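Local coordinates for Sys-1 protein (Caenorhabditis elegans, PDB 3C2G) that binds the TCF transcription factor pop-1 directly and acts as a transcription coregulator in the Wnt signaling asymmetry pathway, at residues Q9-W14 and V51-N56; Q180-M185 and Y236-G241; H497-Y502 and Y547-P552. All coordinates share one frame; numbering follows the deposited sequence.

Interaction 1. Residues Q9-W14 and V51-N56; sequences QAIRLW and VQQILN
I11 sets CG1 beside its backbone N and CG2 anti to that N (chi1 -74°). This points its two branches at different residues of V51-N56: CD1, at the end of the longer branch, at I54 and CG2 at Q53. The two methyl ends meet, I11 CD1 to I54 CD1 at 3.9 Å, and the two side chains slant across each other. The CB of I54 does not aim at helix 3-13; its CG1 branch brings the terminal methyl over.

Q53 adds the more polar edge of the contact. Its chain is extended beyond CG and crosses I11 at about a right angle. The amide end lies against the CG2 methyl of I11, with NE2 4.0 Å from I11 CG2. This is van der Waals contact, and no hydrogen bond joins the two segments. The helices stay fairly close, with I11 CA 7.4 Å from Q53 CA.

Within V51-N56, Q52 NE2 donates to N56 OD1 one turn on, at 3.2 Å. The bond leaves in the amide plane of Q52 but reaches N56 OD1 from above its carbonyl plane.

This is helix-to-helix packing near the N-terminal end of the armadillo domain, joining helix 3-13 to helix 47-62. W14 lies in the same segment as I11. Its NE1 hydrogen-bonds to D60 OD2 of helix 47-62, and its ring makes a cation-pi contact with R23. Helix 20-37 also packs here, with I30 touching both I11 and I54. Helix 71-90 packs behind helix 47-62, with I84 and F88 on I54.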
# COMPACT_ATOMS: atom_id res chain seq x y z
N GLN A 9 22.52 29.17 42.05
CA GLN A 9 22.32 30.61 42.20
C GLN A 9 21.51 31.13 41.00
O GLN A 9 20.52 31.82 41.17
CB GLN A 9 23.65 31.36 42.35
CG GLN A 9 23.51 32.73 43.03
CD GLN A 9 24.61 33.73 42.66
OE1 GLN A 9 24.98 33.88 41.49
NE2 GLN A 9 25.13 34.43 43.67
N ALA A 10 21.95 30.74 39.80
CA ALA A 10 21.28 31.06 38.54
C ALA A 10 19.79 30.68 38.54
O ALA A 10 18.93 31.48 38.15
CB ALA A 10 22.00 30.38 37.37
N ILE A 11 19.49 29.46 38.98
CA ILE A 11 18.12 28.97 39.07
C ILE A 11 17.31 29.77 40.11
O ILE A 11 16.20 30.23 39.83
CB ILE A 11 18.11 27.43 39.36
CG1 ILE A 11 18.50 26.67 38.08
CG2 ILE A 11 16.75 26.96 39.88
CD1 ILE A 11 19.05 25.28 38.30
N ARG A 12 17.90 29.95 41.29
CA ARG A 12 17.28 30.69 42.39
C ARG A 12 17.02 32.15 42.01
O ARG A 12 15.99 32.72 42.38
CB ARG A 12 18.14 30.59 43.66
CG ARG A 12 17.74 31.54 44.79
CD ARG A 12 18.56 31.32 46.07
NE ARG A 12 19.79 32.12 46.12
CZ ARG A 12 21.02 31.61 46.09
NH1 ARG A 12 21.21 30.29 46.01
NH2 ARG A 12 22.07 32.43 46.13
N LEU A 13 17.95 32.74 41.27
CA LEU A 13 17.91 34.18 40.98
C LEU A 13 17.25 34.56 39.65
O LEU A 13 16.98 35.75 39.40
CB LEU A 13 19.32 34.77 41.07
CG LEU A 13 19.75 35.57 42.32
CD1 LEU A 13 19.26 34.98 43.65
CD2 LEU A 13 21.27 35.75 42.34
N TRP A 14 16.99 33.57 38.80
CA TRP A 14 16.53 33.85 37.43
C TRP A 14 15.40 34.88 37.37
O TRP A 14 15.50 35.89 36.66
CB TRP A 14 16.10 32.57 36.71
CG TRP A 14 15.59 32.86 35.32
CD1 TRP A 14 14.31 33.17 34.97
CD2 TRP A 14 16.36 32.91 34.11
NE1 TRP A 14 14.23 33.40 33.62
CE2 TRP A 14 15.47 33.24 33.06
CE3 TRP A 14 17.71 32.69 33.80
CZ2 TRP A 14 15.89 33.37 31.73
CZ3 TRP A 14 18.13 32.81 32.48
CH2 TRP A 14 17.22 33.15 31.46
N VAL A 51 13.38 19.40 37.33
CA VAL A 51 13.06 19.51 35.91
C VAL A 51 12.06 20.64 35.64
O VAL A 51 12.26 21.44 34.73
CB VAL A 51 12.56 18.15 35.34
CG1 VAL A 51 11.99 18.31 33.92
CG2 VAL A 51 13.68 17.13 35.36
N GLN A 52 10.99 20.72 36.43
CA GLN A 52 10.01 21.80 36.28
C GLN A 52 10.62 23.20 36.36
O GLN A 52 10.27 24.09 35.57
CB GLN A 52 8.86 21.66 37.28
CG GLN A 52 7.58 22.37 36.84
CD GLN A 52 7.10 21.94 35.44
OE1 GLN A 52 6.83 20.75 35.20
NE2 GLN A 52 7.00 22.90 34.52
N GLN A 53 11.53 23.39 37.32
CA GLN A 53 12.27 24.65 37.50
C GLN A 53 13.02 25.02 36.23
O GLN A 53 12.93 26.16 35.78
CB GLN A 53 13.27 24.55 38.66
CG GLN A 53 12.67 24.60 40.05
CD GLN A 53 13.73 24.57 41.16
OE1 GLN A 53 14.55 23.64 41.24
NE2 GLN A 53 13.71 25.59 42.02
N ILE A 54 13.78 24.07 35.68
CA ILE A 54 14.53 24.30 34.44
C ILE A 54 13.58 24.58 33.27
O ILE A 54 13.81 25.51 32.49
CB ILE A 54 15.42 23.10 34.06
CG1 ILE A 54 16.26 22.63 35.27
CG2 ILE A 54 16.28 23.44 32.84
CD1 ILE A 54 17.66 23.15 35.31
N LEU A 55 12.53 23.78 33.15
CA LEU A 55 11.58 23.95 32.06
C LEU A 55 10.97 25.33 32.14
O LEU A 55 10.81 26.01 31.11
CB LEU A 55 10.48 22.87 32.08
CG LEU A 55 10.86 21.43 31.72
CD1 LEU A 55 9.65 20.49 31.87
CD2 LEU A 55 11.46 21.33 30.32
N ASN A 56 10.66 25.76 33.36
CA ASN A 56 10.03 27.06 33.55
C ASN A 56 10.97 28.20 33.18
O ASN A 56 10.51 29.25 32.73
CB ASN A 56 9.48 27.21 34.96
CG ASN A 56 8.14 26.51 35.14
OD1 ASN A 56 7.52 26.05 34.17
ND2 ASN A 56 7.68 26.43 36.39

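Interaction 2. Residues Q180-M185 and Y236-G241; sequences QVHPGM and YRLIAG
L238 reaches across to H182 and P183 at the surface of the armadillo domain, where a loop meets helix 224-239. One methyl does the touching. L238 CD1 lies 3.7 Å from P183 CG, the two side chains meeting tip to tip. The same CD1 is 3.7 Å from H182 NE2 and approaches the imidazole obliquely. No hydrogen bond crosses the contact, which is small and apolar apart from the ring nitrogen.

L238 holds CG beside its backbone N (chi1 -69°), and its CB is directed at the loop. H182 turns CG anti to its own N (chi1 -172°), which swings the ring tip toward helix 224-239. Beyond these three residues, L256 of helix 251-270 touches both P183 and L238. That helix therefore backs the contact, and it also receives I239 on L253 and L256.

The loop is braced by its own bonds. M185, a selenomethionine, donates its N to H182 O at 2.9 Å, in the short 3-10 turn of P183-M185. G184 N donates to H182 ND1 at 2.8 Å with an N-H...N angle of 155°, entering at the ring edge in plane and fixing the imidazole's rotation.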
# COMPACT_ATOMS: atom_id res chain seq x y z
N GLN A 180 8.39 28.21 -4.62
CA GLN A 180 9.56 29.08 -4.75
C GLN A 180 10.74 28.72 -3.83
O GLN A 180 11.83 29.29 -3.95
CB GLN A 180 9.16 30.55 -4.54
N VAL A 181 10.54 27.76 -2.93
CA VAL A 181 11.55 27.35 -1.95
C VAL A 181 12.41 26.23 -2.51
O VAL A 181 11.89 25.22 -3.00
CB VAL A 181 10.88 26.88 -0.62
CG1 VAL A 181 11.92 26.45 0.42
CG2 VAL A 181 9.97 27.96 -0.06
N HIS A 182 13.72 26.40 -2.46
CA HIS A 182 14.65 25.37 -2.88
C HIS A 182 14.49 24.14 -1.99
O HIS A 182 14.50 24.26 -0.77
CB HIS A 182 16.08 25.89 -2.85
CG HIS A 182 17.08 24.95 -3.45
ND1 HIS A 182 17.38 23.72 -2.90
CD2 HIS A 182 17.87 25.08 -4.55
CE1 HIS A 182 18.30 23.13 -3.64
NE2 HIS A 182 18.62 23.93 -4.64
N PRO A 183 14.30 22.95 -2.59
CA PRO A 183 14.07 21.72 -1.82
C PRO A 183 15.21 21.33 -0.87
O PRO A 183 15.01 20.53 0.04
CB PRO A 183 13.87 20.65 -2.89
CG PRO A 183 14.41 21.23 -4.14
CD PRO A 183 14.27 22.71 -4.04
N GLY A 184 16.39 21.92 -1.06
CA GLY A 184 17.51 21.71 -0.16
C GLY A 184 17.27 22.32 1.21
O GLY A 184 17.89 21.92 2.18
N MSE A 185 16.34 23.29 1.27
CA MSE A 185 15.88 23.91 2.53
C MSE A 185 15.00 23.01 3.40
O MSE A 185 14.71 23.36 4.53
CB MSE A 185 15.05 25.18 2.23
CG MSE A 185 15.77 26.28 1.48
SE MSE A 185 17.13 27.17 2.57
CE MSE A 185 17.94 28.31 1.17
N TYR A 236 13.38 16.33 -8.56
CA TYR A 236 13.77 15.53 -9.71
C TYR A 236 14.59 16.38 -10.67
O TYR A 236 15.63 15.95 -11.16
CB TYR A 236 12.58 14.89 -10.43
CG TYR A 236 13.05 14.13 -11.64
CD1 TYR A 236 13.75 12.93 -11.50
CD2 TYR A 236 12.88 14.65 -12.92
CE1 TYR A 236 14.24 12.25 -12.61
CE2 TYR A 236 13.35 13.98 -14.03
CZ TYR A 236 14.03 12.78 -13.87
OH TYR A 236 14.49 12.11 -14.98
N ARG A 237 14.14 17.59 -10.91
CA ARG A 237 14.84 18.47 -11.82
C ARG A 237 16.30 18.66 -11.45
O ARG A 237 17.14 18.79 -12.32
CB ARG A 237 14.14 19.81 -11.92
CG ARG A 237 13.00 19.82 -12.92
CD ARG A 237 12.37 21.18 -13.02
NE ARG A 237 11.83 21.37 -14.36
CZ ARG A 237 11.41 22.54 -14.85
NH1 ARG A 237 11.45 23.64 -14.09
NH2 ARG A 237 10.96 22.61 -16.09
N LEU A 238 16.60 18.65 -10.15
CA LEU A 238 17.95 18.95 -9.69
C LEU A 238 18.85 17.73 -9.65
O LEU A 238 20.07 17.86 -9.73
CB LEU A 238 17.92 19.62 -8.32
CG LEU A 238 17.34 21.04 -8.29
CD1 LEU A 238 16.97 21.41 -6.85
CD2 LEU A 238 18.28 22.07 -8.89
N ILE A 239 18.25 16.56 -9.53
CA ILE A 239 19.03 15.33 -9.49
C ILE A 239 19.13 14.66 -10.86
O ILE A 239 20.00 13.81 -11.06
CB ILE A 239 18.49 14.33 -8.44
CG1 ILE A 239 17.14 13.75 -8.84
CG2 ILE A 239 18.41 14.97 -7.06
CD1 ILE A 239 16.78 12.49 -8.09
N ALA A 240 18.27 15.07 -11.79
CA ALA A 240 18.03 14.35 -13.04
C ALA A 240 19.31 14.01 -13.80
O ALA A 240 19.52 12.85 -14.17
CB ALA A 240 17.06 15.09 -13.93
N GLY A 241 20.16 15.01 -14.02
CA GLY A 241 21.41 14.76 -14.71
C GLY A 241 22.54 14.17 -13.86
O GLY A 241 23.56 13.75 -14.40

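Interaction 3. Residues H497-Y502 and Y547-P552; sequences HICAAY and YSIDCP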
# COMPACT_ATOMS: atom_id res chain seq x y z
N HIS A 497 -5.19 -31.82 -11.37
CA HIS A 497 -4.83 -30.59 -10.67
C HIS A 497 -6.03 -29.74 -10.22
O HIS A 497 -6.01 -29.22 -9.11
CB HIS A 497 -3.82 -29.78 -11.48
CG HIS A 497 -2.53 -30.51 -11.70
ND1 HIS A 497 -1.54 -30.57 -10.74
CD2 HIS A 497 -2.08 -31.24 -12.75
CE1 HIS A 497 -0.53 -31.29 -11.20
NE2 HIS A 497 -0.83 -31.70 -12.41
N ILE A 498 -7.06 -29.62 -11.05
CA ILE A 498 -8.27 -28.91 -10.65
C ILE A 498 -8.83 -29.61 -9.41
O ILE A 498 -9.21 -28.95 -8.44
CB ILE A 498 -9.40 -28.95 -11.73
CG1 ILE A 498 -8.94 -28.48 -13.13
CG2 ILE A 498 -10.64 -28.23 -11.26
CD1 ILE A 498 -8.45 -27.10 -13.22
N CYS A 499 -8.88 -30.94 -9.47
CA CYS A 499 -9.45 -31.76 -8.39
C CYS A 499 -8.65 -31.65 -7.09
O CYS A 499 -9.22 -31.69 -6.02
CB CYS A 499 -9.58 -33.23 -8.82
SG CYS A 499 -10.85 -33.52 -10.10
N ALA A 500 -7.34 -31.49 -7.19
CA ALA A 500 -6.50 -31.28 -6.02
C ALA A 500 -6.79 -29.94 -5.32
O ALA A 500 -6.80 -29.87 -4.09
CB ALA A 500 -5.05 -31.39 -6.38
N ALA A 501 -7.06 -28.89 -6.10
CA ALA A 501 -7.33 -27.59 -5.52
C ALA A 501 -8.69 -27.60 -4.83
O ALA A 501 -8.87 -27.01 -3.76
CB ALA A 501 -7.28 -26.51 -6.56
N TYR A 502 -9.63 -28.31 -5.44
CA TYR A 502 -10.98 -28.42 -4.93
C TYR A 502 -11.00 -29.15 -3.58
O TYR A 502 -11.68 -28.71 -2.66
CB TYR A 502 -11.83 -29.13 -5.98
CG TYR A 502 -13.28 -29.29 -5.67
CD1 TYR A 502 -14.20 -28.25 -5.88
CD2 TYR A 502 -13.77 -30.52 -5.22
CE1 TYR A 502 -15.57 -28.43 -5.61
CE2 TYR A 502 -15.12 -30.71 -4.96
CZ TYR A 502 -16.01 -29.67 -5.15
OH TYR A 502 -17.34 -29.92 -4.87
N TYR A 547 -13.05 -38.84 -10.44
CA TYR A 547 -13.35 -39.78 -9.35
C TYR A 547 -12.94 -39.22 -7.97
O TYR A 547 -13.57 -39.53 -6.97
CB TYR A 547 -12.67 -41.13 -9.62
CG TYR A 547 -11.17 -41.03 -9.67
CD1 TYR A 547 -10.53 -40.63 -10.83
CD2 TYR A 547 -10.41 -41.27 -8.53
CE1 TYR A 547 -9.15 -40.50 -10.88
CE2 TYR A 547 -9.03 -41.15 -8.57
CZ TYR A 547 -8.40 -40.76 -9.74
OH TYR A 547 -7.03 -40.63 -9.80
N SER A 548 -11.91 -38.38 -7.93
CA SER A 548 -11.49 -37.68 -6.70
C SER A 548 -12.53 -36.73 -6.11
O SER A 548 -12.47 -36.43 -4.93
CB SER A 548 -10.19 -36.92 -6.95
OG SER A 548 -10.12 -36.47 -8.30
N ILE A 549 -13.48 -36.27 -6.92
CA ILE A 549 -14.50 -35.35 -6.45
C ILE A 549 -15.71 -36.12 -5.93
O ILE A 549 -16.21 -37.04 -6.58
CB ILE A 549 -14.88 -34.32 -7.55
CG1 ILE A 549 -13.86 -33.18 -7.56
CG2 ILE A 549 -16.28 -33.75 -7.37
CD1 ILE A 549 -14.00 -32.23 -8.73
N ASP A 550 -16.16 -35.76 -4.73
CA ASP A 550 -17.40 -36.30 -4.17
C ASP A 550 -18.59 -35.58 -4.81
O ASP A 550 -18.44 -34.48 -5.36
CB ASP A 550 -17.42 -36.10 -2.65
CG ASP A 550 -18.39 -37.05 -1.94
OD1 ASP A 550 -19.08 -37.87 -2.62
OD2 ASP A 550 -18.46 -36.99 -0.68
N CYS A 551 -19.76 -36.20 -4.75
CA CYS A 551 -21.00 -35.68 -5.32
C CYS A 551 -21.15 -34.15 -5.27
O CYS A 551 -21.42 -33.60 -4.21
CB CYS A 551 -22.20 -36.30 -4.61
SG CYS A 551 -23.75 -35.91 -5.43
N PRO A 552 -21.00 -33.47 -6.42
CA PRO A 552 -21.14 -32.01 -6.46
C PRO A 552 -22.51 -31.53 -5.98
O PRO A 552 -22.61 -30.45 -5.41
CB PRO A 552 -20.94 -31.67 -7.93
CG PRO A 552 -20.15 -32.81 -8.48
CD PRO A 552 -20.66 -34.01 -7.75
O HOH W 1 -18.19 -32.10 -3.89
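A loop of the armadillo domain lies here against the side of helix 494-507. The loop comes between helix 539-544 and helix 563-579. I549 carries the contact. It fits against C499 and Y502, which are three residues apart on the helix and face the loop together.

The longer branch of I549 does most of the touching. Its CD1 methyl sits 3.7 Å from C499 SG. Its CG1 comes 3.5 Å from Y502 CD2, and the two side chains cross at about a right angle. I549 CG2 adds a looser touch at 4.0 Å from Y502 CE2. Y502 has CG anti to its backbone N (chi1 -177°), which sends the ring toward the loop. With an alanine in place of this isoleucine, the space between C499 SG and the Y502 ring would probably be left unfilled, and the ring would lose one of the neighbours that pack on it.

S548 touches C499 from the loop side. Its OG lies 3.3 Å from C499 CB, a close contact but not a hydrogen bond.

No direct hydrogen bond links the segments. One water bridges them instead. It donates to D550 O at 2.8 Å and is also hydrogen-bonded to Y502 OH, in the plane of the ring. The phenol end of Y502 is thus tied to the loop backbone. D550 OD1 accepts C551 N at 2.8 Å, met from above the carboxylate plane.

Helix 515-535 lies next to both parts: T525 touches Y502 and I498, and L529 touches I549. F506 of the same helix as Y502 meets its ring edge-to-face, and L555 packs on Y502. Helix 437-448 takes another part of helix 494-507, with M444 on H497 and L447 on I498.

In the fold
From the N terminus, interaction 1 closes first. It joins helix 3-13 to helix 47-62 across a 36-residue loop that contains helix 20-37. Interaction 2 follows, and ties the loop after helix 167-174 to helix 224-239; helices 189-198 and 202-210 lie between. Interaction 3 comes last and brings the loop after helix 539-544 back to helix 494-507, spanning helix 515-535. The three loops run in series, so none nests or crosses. Each is a local tie within the long all-helical chain. The centres of interactions 1 and 2 are about 45 Å apart. Those of interactions 1 and 3 are about 80 Å apart, on opposite sides of the chain's centre.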